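PDB 5OAK: bazooka, isoform C,LD29223p from Drosophila melanogaster, which is a cell polarity protein whose first PDZ domain, studied here, binds the PDZ-binding motif of Par6, and which probably also binds phosphatidylinositol and phosphatidic acid. Local coordinates for residues T22-K27 / L34-E39. Sequence-based numbering, arbitrary orientation.
Sequences TALPDK and LVQHVE
Thr22 meets His37 and Gln36 through its backbone. Its N donates to His37 O at 2.9 Å, nearly straight at 171°. Its O accepts Gln36 N at 2.8 Å and, weakly, His37 N. Two consecutive residues facing one, with psi of Gln36 at -32°, define a classic beta bulge. Beyond it the pairing is regular: Leu24 N reaches Leu34 O at 3.0 Å and Leu34 N returns to Leu24 O at 2.8 Å, and Leu34 O also receives the CA-H of Ala23. This antiparallel hairpin belongs to the PDZ part of the engineered fusion; Thr22 and Ala23 pair antiparallel with a strand from another copy of the fusion, consistent with strand 21-25 being the peptide-binding edge of a PDZ domain. The side chains of Leu24 and Gln36 lie side by side, though their detailed fit is uncertain. An alanine in place of Gln36 would keep the bulge's N-H but is likely to thin the cover beside Leu24. A water donates to Glu39 OE2 (2.6 Å), which also accepts a weak bond from His37 ND1; in one Thr22 conformer it also bonds OG1. Asp26 OD1 is hydrogen-bonded to His29 ND1 and OD2 to Gly31 N, with a long, weak ion pair to Arg54.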
loop_
_atom_site.group_PDB
_atom_site.type_symbol
_atom_site.label_atom_id
_atom_site.label_comp_id
_atom_site.label_asym_id
_atom_site.label_seq_id
_atom_site.Cartn_x
_atom_site.Cartn_y
_atom_site.Cartn_z
ATOM N N THR A 22 -5.969 -0.724 -5.462
ATOM C CA THR A 22 -6.307 -2.109 -5.246
ATOM C C THR A 22 -4.981 -2.860 -5.115
ATOM O O THR A 22 -4.127 -2.687 -5.957
ATOM C CB THR A 22 -7.096 -2.667 -6.428
ATOM O OG1 THR A 22 -8.305 -1.923 -6.564
ATOM C CG2 THR A 22 -7.445 -4.136 -6.210
ATOM N N ALA A 23 -4.817 -3.664 -4.064
ATOM C CA ALA A 23 -3.561 -4.360 -3.833
ATOM C C ALA A 23 -3.866 -5.753 -3.350
ATOM O O ALA A 23 -4.924 -6.064 -2.815
ATOM C CB ALA A 23 -2.740 -3.638 -2.815
ATOM N N LEU A 24 -2.890 -6.609 -3.505
ATOM C CA LEU A 24 -3.003 -7.973 -3.011
ATOM C C LEU A 24 -1.672 -8.432 -2.448
ATOM O O LEU A 24 -0.621 -7.956 -2.863
ATOM C CB LEU A 24 -3.458 -8.915 -4.122
ATOM C CG LEU A 24 -2.595 -8.950 -5.378
ATOM C CD1 LEU A 24 -1.750 -10.213 -5.398
ATOM C CD2 LEU A 24 -3.474 -8.874 -6.616
ATOM N N PRO A 25 -1.715 -9.350 -1.485
ATOM C CA PRO A 25 -0.471 -9.847 -0.903
ATOM C C PRO A 25 0.457 -10.404 -1.957
ATOM O O PRO A 25 0.035 -11.188 -2.822
ATOM C CB PRO A 25 -0.951 -10.932 0.058
ATOM C CG PRO A 25 -2.279 -10.450 0.476
ATOM C CD PRO A 25 -2.889 -9.886 -0.799
ATOM N N ASP A 26 1.725 -10.039 -1.867
ATOM C CA ASP A 26 2.703 -10.519 -2.820
ATOM C C ASP A 26 3.328 -11.829 -2.428
ATOM O O ASP A 26 4.420 -11.897 -1.894
ATOM C CB ASP A 26 3.789 -9.485 -2.983
ATOM C CG ASP A 26 4.904 -9.991 -3.751
ATOM O OD1 ASP A 26 4.680 -10.311 -4.936
ATOM O OD2 ASP A 26 5.965 -10.087 -3.131
ATOM N N LYS A 27 2.682 -12.874 -2.860
ATOM C CA LYS A 27 2.965 -14.235 -2.435
ATOM C C LYS A 27 4.295 -14.726 -2.986
ATOM O O LYS A 27 5.093 -15.367 -2.297
ATOM C CB LYS A 27 1.818 -15.153 -2.878
ATOM N N LEU A 34 1.299 -6.124 -3.652
ATOM C CA LEU A 34 1.440 -5.834 -5.082
ATOM C C LEU A 34 0.290 -4.940 -5.535
ATOM O O LEU A 34 -0.866 -5.251 -5.328
ATOM C CB LEU A 34 1.451 -7.158 -5.864
ATOM C CG LEU A 34 1.713 -7.140 -7.351
ATOM C CD1 LEU A 34 3.058 -6.538 -7.657
ATOM C CD2 LEU A 34 1.645 -8.597 -7.817
ATOM N N VAL A 35 0.600 -3.804 -6.142
ATOM C CA VAL A 35 -0.469 -2.915 -6.606
ATOM C C VAL A 35 -1.076 -3.456 -7.905
ATOM O O VAL A 35 -0.361 -3.657 -8.893
ATOM C CB VAL A 35 0.092 -1.484 -6.790
ATOM C CG1 VAL A 35 -1.016 -0.528 -7.371
ATOM C CG2 VAL A 35 0.613 -0.958 -5.433
ATOM N N GLN A 36 -2.386 -3.714 -7.905
ATOM C CA GLN A 36 -3.020 -4.207 -9.120
ATOM C C GLN A 36 -3.647 -3.081 -9.926
ATOM O O GLN A 36 -3.654 -3.112 -11.153
ATOM C CB GLN A 36 -4.094 -5.236 -8.771
ATOM C CG GLN A 36 -3.564 -6.505 -8.133
ATOM C CD GLN A 36 -2.681 -7.297 -9.077
ATOM O OE1 GLN A 36 -1.457 -7.233 -8.999
ATOM N NE2 GLN A 36 -3.304 -8.050 -9.975
ATOM N N HIS A 37 -4.137 -2.058 -9.276
ATOM C CA HIS A 37 -4.820 -1.006 -10.002
ATOM C C HIS A 37 -4.753 0.270 -9.217
ATOM O O HIS A 37 -4.770 0.226 -7.978
ATOM C CB HIS A 37 -6.273 -1.375 -10.246
ATOM C CG HIS A 37 -6.949 -0.466 -11.199
ATOM N ND1 HIS A 37 -7.901 0.456 -10.805
ATOM C CD2 HIS A 37 -6.770 -0.282 -12.529
ATOM C CE1 HIS A 37 -8.321 1.132 -11.861
ATOM N NE2 HIS A 37 -7.651 0.709 -12.916
ATOM N N VAL A 38 -4.633 1.381 -9.950
ATOM C CA VAL A 38 -4.649 2.709 -9.351
ATOM C C VAL A 38 -5.706 3.502 -10.130
ATOM O O VAL A 38 -5.653 3.592 -11.382
ATOM C CB VAL A 38 -3.275 3.395 -9.450
ATOM C CG1 VAL A 38 -3.342 4.773 -8.826
ATOM C CG2 VAL A 38 -2.200 2.538 -8.726
ATOM N N GLU A 39 -6.661 4.086 -9.407
ATOM C CA GLU A 39 -7.770 4.788 -10.051
ATOM C C GLU A 39 -7.285 6.114 -10.607
ATOM O O GLU A 39 -6.569 6.852 -9.920
ATOM C CB GLU A 39 -8.884 5.021 -9.034
ATOM C CG GLU A 39 -9.525 3.762 -8.409
ATOM C CD GLU A 39 -10.119 2.788 -9.397
ATOM O OE1 GLU A 39 -10.603 3.200 -10.479
ATOM O OE2 GLU A 39 -10.121 1.593 -9.057
HETATM O O HOH W 1 -8.245 0.768 -7.400
#